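Local atomic coordinates of histidine kinase (Synechocystis sp., PDB entry 5DFY), a protein that probably phosphorylates protein histidines in a two-component system, this piece being its photochromic GAF domain, which carries covalently bound phycocyanobilin. Residues C68-L72 against W93-K97; E83-E87 against F103-Q107. One frame throughout, in Å; residues are numbered along the deposited sequence.

Contact 1 of 2, residues C68-L72 against W93-K97; sequences CDRVL and WEPLK
The classic beta bulge formed by D69 and R70 opposite Y169, where strand 70-76 begins, turns both side chains toward the loop 93-97. R70 does the polar work: its NH2 gives E94 O a hydrogen bond of 3.1 Å that is straight (179°) and lies in the guanidinium plane. Water 1 closes a second route at the same edge, accepting from R70 NH1 at 2.8 Å and donating to E94 O. The R70 side chain runs extended up to chi3, where it bends (-46°) and presents one guanidinium face to L96, whose CG sits 3.7 Å from NH2. E87 completes the grip with a salt bridge to NH2, and F146 O takes NH1, so several bonds fix the rotation of this buried charge. Two residues further along the strand, L72 CD1 packs against L96 CD1 at 3.9 Å, the two side chains crossing at about a right angle. At the other end D69, whose OD2 accepts from N171 N, sets its CB 3.4 Å from W93 NE1, carboxylate and indole planes 54° apart. A buried arginine on an inner strand of the antiparallel GAF-domain sheet thus ties down the loop that follows strand 82-89.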
loop_
_atom_site.group_PDB
_atom_site.type_symbol
_atom_site.label_atom_id
_atom_site.label_comp_id
_atom_site.label_asym_id
_atom_site.label_seq_id
_atom_site.Cartn_x
_atom_site.Cartn_y
_atom_site.Cartn_z
ATOM N N CYS A 68 25.550 -6.410 8.185
ATOM C CA CYS A 68 25.150 -7.474 9.091
ATOM C C CYS A 68 25.531 -8.812 8.442
ATOM O O CYS A 68 26.049 -8.844 7.328
ATOM C CB CYS A 68 23.659 -7.404 9.416
ATOM S SG CYS A 68 22.545 -7.498 8.003
ATOM N N ASP A 69 25.297 -9.901 9.157
ATOM C CA ASP A 69 25.748 -11.219 8.716
ATOM C C ASP A 69 24.709 -11.991 7.913
ATOM O O ASP A 69 25.050 -12.749 7.001
ATOM C CB ASP A 69 26.172 -12.032 9.927
ATOM C CG ASP A 69 27.370 -11.432 10.620
ATOM O OD1 ASP A 69 28.327 -11.047 9.906
ATOM O OD2 ASP A 69 27.346 -11.332 11.854
ATOM N N ARG A 70 23.430 -11.784 8.240
ATOM C CA ARG A 70 22.334 -12.493 7.572
ATOM C C ARG A 70 21.144 -11.559 7.465
ATOM O O ARG A 70 20.952 -10.740 8.338
ATOM C CB ARG A 70 21.916 -13.746 8.325
ATOM C CG ARG A 70 21.153 -14.744 7.472
ATOM C CD ARG A 70 20.415 -15.821 8.255
ATOM N NE ARG A 70 21.165 -16.471 9.340
ATOM C CZ ARG A 70 21.994 -17.503 9.203
ATOM N NH1 ARG A 70 22.583 -17.973 10.283
ATOM N NH2 ARG A 70 22.243 -18.056 8.026
ATOM N N VAL A 71 20.375 -11.692 6.386
ATOM C CA VAL A 71 19.088 -11.004 6.231
ATOM C C VAL A 71 18.063 -12.050 5.830
ATOM O O VAL A 71 18.344 -12.911 4.988
ATOM C CB VAL A 71 19.156 -9.899 5.195
ATOM C CG1 VAL A 71 17.781 -9.269 4.969
ATOM C CG2 VAL A 71 20.181 -8.858 5.588
ATOM N N LEU A 72 16.872 -11.980 6.428
ATOM C CA LEU A 72 15.808 -12.927 6.130
ATOM C C LEU A 72 14.509 -12.200 5.811
ATOM O O LEU A 72 14.173 -11.168 6.427
ATOM C CB LEU A 72 15.551 -13.892 7.273
ATOM C CG LEU A 72 16.711 -14.815 7.678
ATOM C CD1 LEU A 72 16.446 -15.483 9.014
ATOM C CD2 LEU A 72 16.936 -15.836 6.575
ATOM N N TRP A 93 29.180 -18.047 7.092
ATOM C CA TRP A 93 28.169 -18.644 7.957
ATOM C C TRP A 93 27.416 -19.759 7.277
ATOM O O TRP A 93 27.145 -19.689 6.075
ATOM C CB TRP A 93 27.152 -17.587 8.406
ATOM C CG TRP A 93 27.769 -16.329 8.871
ATOM C CD1 TRP A 93 27.840 -15.165 8.170
ATOM C CD2 TRP A 93 28.452 -16.091 10.113
ATOM N NE1 TRP A 93 28.509 -14.213 8.894
ATOM C CE2 TRP A 93 28.879 -14.748 10.098
ATOM C CE3 TRP A 93 28.729 -16.875 11.247
ATOM C CZ2 TRP A 93 29.570 -14.181 11.154
ATOM C CZ3 TRP A 93 29.411 -16.302 12.293
ATOM C CH2 TRP A 93 29.839 -14.973 12.234
ATOM N N GLU A 94 27.036 -20.769 8.045
ATOM C CA GLU A 94 26.161 -21.817 7.520
ATOM C C GLU A 94 24.834 -21.184 7.087
ATOM O O GLU A 94 24.217 -20.463 7.864
ATOM C CB GLU A 94 25.935 -22.913 8.566
ATOM C CG GLU A 94 24.935 -23.967 8.077
ATOM C CD GLU A 94 24.860 -25.249 8.917
ATOM O OE1 GLU A 94 25.748 -25.502 9.739
ATOM O OE2 GLU A 94 23.874 -25.985 8.735
ATOM N N PRO A 95 24.403 -21.451 5.849
ATOM C CA PRO A 95 23.126 -20.862 5.417
ATOM C C PRO A 95 21.950 -21.604 6.000
ATOM O O PRO A 95 22.082 -22.790 6.342
ATOM C CB PRO A 95 23.166 -21.014 3.901
ATOM C CG PRO A 95 23.996 -22.257 3.685
ATOM C CD PRO A 95 25.035 -22.239 4.787
ATOM N N LEU A 96 20.813 -20.918 6.145
ATOM C CA LEU A 96 19.583 -21.595 6.544
ATOM C C LEU A 96 18.943 -22.277 5.357
ATOM O O LEU A 96 18.286 -23.309 5.532
ATOM C CB LEU A 96 18.589 -20.617 7.168
ATOM C CG LEU A 96 19.054 -19.862 8.406
ATOM C CD1 LEU A 96 17.878 -19.109 9.007
ATOM C CD2 LEU A 96 19.701 -20.770 9.430
ATOM N N LYS A 97 19.136 -21.735 4.171
ATOM C CA LYS A 97 18.567 -22.339 2.963
ATOM C C LYS A 97 19.391 -23.549 2.557
ATOM O O LYS A 97 20.594 -23.435 2.354
ATOM C CB LYS A 97 18.513 -21.345 1.818
ATOM C CG LYS A 97 17.711 -21.860 0.600
ATOM C CD LYS A 97 17.745 -20.901 -0.565
ATOM C CE LYS A 97 19.078 -20.874 -1.243
ATOM N NZ LYS A 97 19.072 -19.937 -2.380
HETATM O O HOH W 1 24.227 -20.277 10.612
#

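Contact 2 of 2, residues E83-E87 against F103-Q107; sequences EFIHE and FPLWQ. With CYC (phycocyanobilin), chain B.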
loop_
_atom_site.group_PDB
_atom_site.type_symbol
_atom_site.label_atom_id
_atom_site.label_comp_id
_atom_site.label_asym_id
_atom_site.label_seq_id
_atom_site.Cartn_x
_atom_site.Cartn_y
_atom_site.Cartn_z
ATOM N N GLU A 83 6.741 -18.493 6.973
ATOM C CA GLU A 83 7.688 -19.236 6.169
ATOM C C GLU A 83 8.816 -18.309 5.725
ATOM O O GLU A 83 8.555 -17.207 5.282
ATOM C CB GLU A 83 6.955 -19.828 4.958
ATOM C CG GLU A 83 7.759 -20.696 4.056
ATOM C CD GLU A 83 6.960 -21.094 2.828
ATOM O OE1 GLU A 83 5.708 -21.050 2.906
ATOM O OE2 GLU A 83 7.574 -21.432 1.788
ATOM N N PHE A 84 10.065 -18.755 5.809
ATOM C CA PHE A 84 11.153 -18.026 5.178
ATOM C C PHE A 84 11.096 -18.220 3.695
ATOM O O PHE A 84 10.914 -19.342 3.210
ATOM C CB PHE A 84 12.512 -18.502 5.731
ATOM C CG PHE A 84 12.727 -18.109 7.147
ATOM C CD1 PHE A 84 12.840 -16.772 7.481
ATOM C CD2 PHE A 84 12.774 -19.053 8.153
ATOM C CE1 PHE A 84 13.018 -16.377 8.770
ATOM C CE2 PHE A 84 12.943 -18.655 9.471
ATOM C CZ PHE A 84 13.078 -17.320 9.777
ATOM N N ILE A 85 11.236 -17.136 2.957
ATOM C CA ILE A 85 11.232 -17.244 1.530
ATOM C C ILE A 85 12.449 -16.627 0.884
ATOM O O ILE A 85 12.634 -16.799 -0.309
ATOM C CB ILE A 85 9.936 -16.640 0.948
ATOM C CG1 ILE A 85 9.805 -15.167 1.301
ATOM C CG2 ILE A 85 8.711 -17.414 1.493
ATOM C CD1 ILE A 85 8.678 -14.499 0.523
ATOM N N HIS A 86 13.309 -15.955 1.659
ATOM C CA HIS A 86 14.594 -15.533 1.116
ATOM C C HIS A 86 15.616 -15.273 2.203
ATOM O O HIS A 86 15.286 -14.842 3.300
ATOM C CB HIS A 86 14.460 -14.281 0.248
ATOM C CG HIS A 86 15.622 -14.076 -0.664
ATOM N ND1 HIS A 86 15.665 -14.580 -1.945
ATOM C CD2 HIS A 86 16.822 -13.477 -0.460
ATOM C CE1 HIS A 86 16.823 -14.274 -2.499
ATOM N NE2 HIS A 86 17.543 -13.605 -1.617
ATOM N N GLU A 87 16.874 -15.544 1.856
ATOM C CA GLU A 87 18.025 -15.342 2.728
ATOM C C GLU A 87 19.153 -14.675 1.952
ATOM O O GLU A 87 19.464 -15.074 0.827
ATOM C CB GLU A 87 18.505 -16.684 3.293
ATOM C CG GLU A 87 19.814 -16.616 4.067
ATOM C CD GLU A 87 20.271 -17.995 4.508
ATOM O OE1 GLU A 87 20.124 -18.953 3.707
ATOM O OE2 GLU A 87 20.746 -18.118 5.654
ATOM N N PHE A 103 13.783 -24.014 3.527
ATOM C CA PHE A 103 14.200 -23.359 4.751
ATOM C C PHE A 103 13.730 -24.119 5.956
ATOM O O PHE A 103 12.725 -24.831 5.886
ATOM C CB PHE A 103 13.634 -21.933 4.820
ATOM C CG PHE A 103 14.254 -20.988 3.851
ATOM C CD1 PHE A 103 13.766 -20.861 2.565
ATOM C CD2 PHE A 103 15.344 -20.223 4.229
ATOM C CE1 PHE A 103 14.333 -19.984 1.678
ATOM C CE2 PHE A 103 15.930 -19.338 3.338
ATOM C CZ PHE A 103 15.433 -19.217 2.067
ATOM N N PRO A 104 14.410 -23.944 7.086
ATOM C CA PRO A 104 13.887 -24.512 8.321
ATOM C C PRO A 104 12.637 -23.792 8.784
ATOM O O PRO A 104 12.345 -22.696 8.295
ATOM C CB PRO A 104 15.017 -24.292 9.318
ATOM C CG PRO A 104 15.714 -23.061 8.803
ATOM C CD PRO A 104 15.649 -23.178 7.314
ATOM N N LEU A 105 11.919 -24.411 9.711
ATOM C CA LEU A 105 10.743 -23.803 10.322
ATOM C C LEU A 105 11.111 -23.097 11.616
ATOM O O LEU A 105 11.896 -23.595 12.416
ATOM C CB LEU A 105 9.675 -24.852 10.613
ATOM C CG LEU A 105 9.179 -25.600 9.392
ATOM C CD1 LEU A 105 8.266 -26.719 9.849
ATOM C CD2 LEU A 105 8.463 -24.663 8.423
ATOM N N TRP A 106 10.537 -21.922 11.806
ATOM C CA TRP A 106 10.640 -21.215 13.071
ATOM C C TRP A 106 9.206 -21.059 13.560
ATOM O O TRP A 106 8.462 -20.189 13.095
ATOM C CB TRP A 106 11.358 -19.881 12.881
ATOM C CG TRP A 106 11.540 -19.042 14.104
ATOM C CD1 TRP A 106 10.830 -19.093 15.273
ATOM C CD2 TRP A 106 12.497 -17.992 14.265
ATOM N NE1 TRP A 106 11.288 -18.132 16.145
ATOM C CE2 TRP A 106 12.308 -17.442 15.547
ATOM C CE3 TRP A 106 13.491 -17.454 13.439
ATOM C CZ2 TRP A 106 13.077 -16.395 16.023
ATOM C CZ3 TRP A 106 14.260 -16.414 13.918
ATOM C CH2 TRP A 106 14.048 -15.891 15.194
ATOM N N GLN A 107 8.824 -21.844 14.401
ATOM C CA GLN A 107 7.436 -21.939 14.819
ATOM C C GLN A 107 7.238 -21.084 16.039
ATOM O O GLN A 107 7.196 -21.576 17.169
ATOM C CB GLN A 107 7.060 -23.382 15.102
ATOM C CG GLN A 107 7.063 -24.237 13.864
ATOM C CD GLN A 107 6.760 -25.679 14.169
ATOM O OE1 GLN A 107 6.989 -26.151 15.285
ATOM N NE2 GLN A 107 6.234 -26.394 13.174
HETATM C CHA CYC B . 8.702 -13.118 20.569
HETATM N NA CYC B . 9.431 -14.101 18.344
HETATM C C1A CYC B . 9.111 -13.027 19.294
HETATM C C2A CYC B . 9.348 -11.734 18.568
HETATM C C3A CYC B . 9.799 -12.023 17.226
HETATM C C4A CYC B . 9.861 -13.488 17.095
HETATM C CMA CYC B . 10.123 -10.982 16.187
HETATM C CAA CYC B . 9.064 -10.367 19.163
HETATM C CBA CYC B . 7.540 -10.234 18.947
HETATM C CGA CYC B . 6.874 -8.985 19.523
HETATM O O1A CYC B . 7.498 -8.290 20.356
HETATM O O2A CYC B . 5.684 -8.650 19.193
HETATM C CHB CYC B . 10.195 -14.340 15.920
HETATM N NB CYC B . 12.109 -12.990 15.020
HETATM C C1B CYC B . 11.000 -13.980 14.934
HETATM C C2B CYC B . 10.967 -14.521 13.570
HETATM C C3B CYC B . 11.994 -13.924 12.827
HETATM C C4B CYC B . 12.750 -12.985 13.685
HETATM C CMB CYC B . 9.963 -15.554 13.108
HETATM C CAB CYC B . 12.325 -14.188 11.363
HETATM C CBB CYC B . 12.025 -12.951 10.529
HETATM O OB CYC B . 13.701 -12.290 13.416
HETATM N NC CYC B . 9.395 -18.514 19.822
HETATM C C1C CYC B . 9.895 -19.571 19.416
HETATM C C2C CYC B . 9.402 -20.862 20.438
HETATM C C3C CYC B . 8.313 -20.431 21.018
HETATM C C4C CYC B . 8.530 -18.829 21.070
HETATM C CMC CYC B . 9.289 -22.198 19.620
HETATM C CAC CYC B . 7.962 -21.002 22.502
HETATM C CBC CYC B . 7.479 -22.427 22.366
HETATM O OC CYC B . 10.622 -19.714 18.452
HETATM C CHD CYC B . 7.957 -17.988 21.943
HETATM N ND CYC B . 8.454 -15.726 20.811
HETATM C C1D CYC B . 8.102 -16.501 21.882
HETATM C C2D CYC B . 7.888 -15.703 22.969
HETATM C C3D CYC B . 8.091 -14.420 22.581
HETATM C C4D CYC B . 8.442 -14.438 21.234
HETATM C CMD CYC B . 7.471 -16.231 24.335
HETATM C CAD CYC B . 7.961 -13.193 23.447
HETATM C CBD CYC B . 9.320 -12.729 23.930
HETATM C CGD CYC B . 9.912 -13.765 24.869
HETATM O O1D CYC B . 10.899 -14.469 24.522
HETATM O O2D CYC B . 9.420 -13.945 26.017
HETATM O O HOH W 2 10.337 -21.490 6.903
#
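F84 and F103 mark the closest backbone approach, 6.2 Å between CA atoms, where the irregular segment 103-107 passes strand 82-89 without a direct hydrogen bond. Water 2 joins the two backbones instead, accepting from F84 N at 3.0 Å and donating to P104 O at 2.7 Å. Here the strand carries a classic beta bulge, I85 and H86 both facing V73. Over one face of the F103 ring comes F84 CB, a CH-pi contact 4.0 Å from the centroid and 29° off the normal; E87 CB meets the edge of the same ring at CE2, 3.7 Å away. The F84 ring works through its own edge: CD2 lies by P104 O, CZ is 3.7 Å from W106 CE3, and CE1 is 3.5 Å from CAB of phycocyanobilin. W106 holds CG opposite its backbone N (chi1 -180°), which carries the indole over to the chromophore, one face against the terminal pyrrolinone ring that holds C1B and C2B. W106 NE1 also reaches OC of phycocyanobilin at 2.9 Å, a weak hydrogen bond at 119°, with a further weak one to D108 OD2. With an alanine in place of W106, the pyrrolinone would probably lose its aromatic cover and OC the indole N-H, and a gap would open beside F84 CZ. The chemistry is thus mainly apolar and aromatic, with a single, weak hydrogen bond from these side chains to the bilin, consistent with F84 and W106 acting on it mainly by packing, while Y169 and D108 are among its polar partners in other parts of the pocket.

Contacts 1 and 2 sit side by side, centres about 11 Å apart, on the neighbouring antiparallel strands 70-76 and 82-89, and their loop segments belong to the one connection that leads on to helix 109-113. E87 of contact 2 joins them: its OE2 makes a salt bridge to R70 NH2 at 2.8 Å and probably accepts from L96 N, while OE1 takes K97 N. A second, apolar touch is L72 CD1 on F84 CE1 at 3.6 Å. Phycocyanobilin touches contact 2 directly, whereas contact 1 stands one layer back, the L72 side chain about 5 Å from the chromophore and about 4 Å from that of Y169, which binds it.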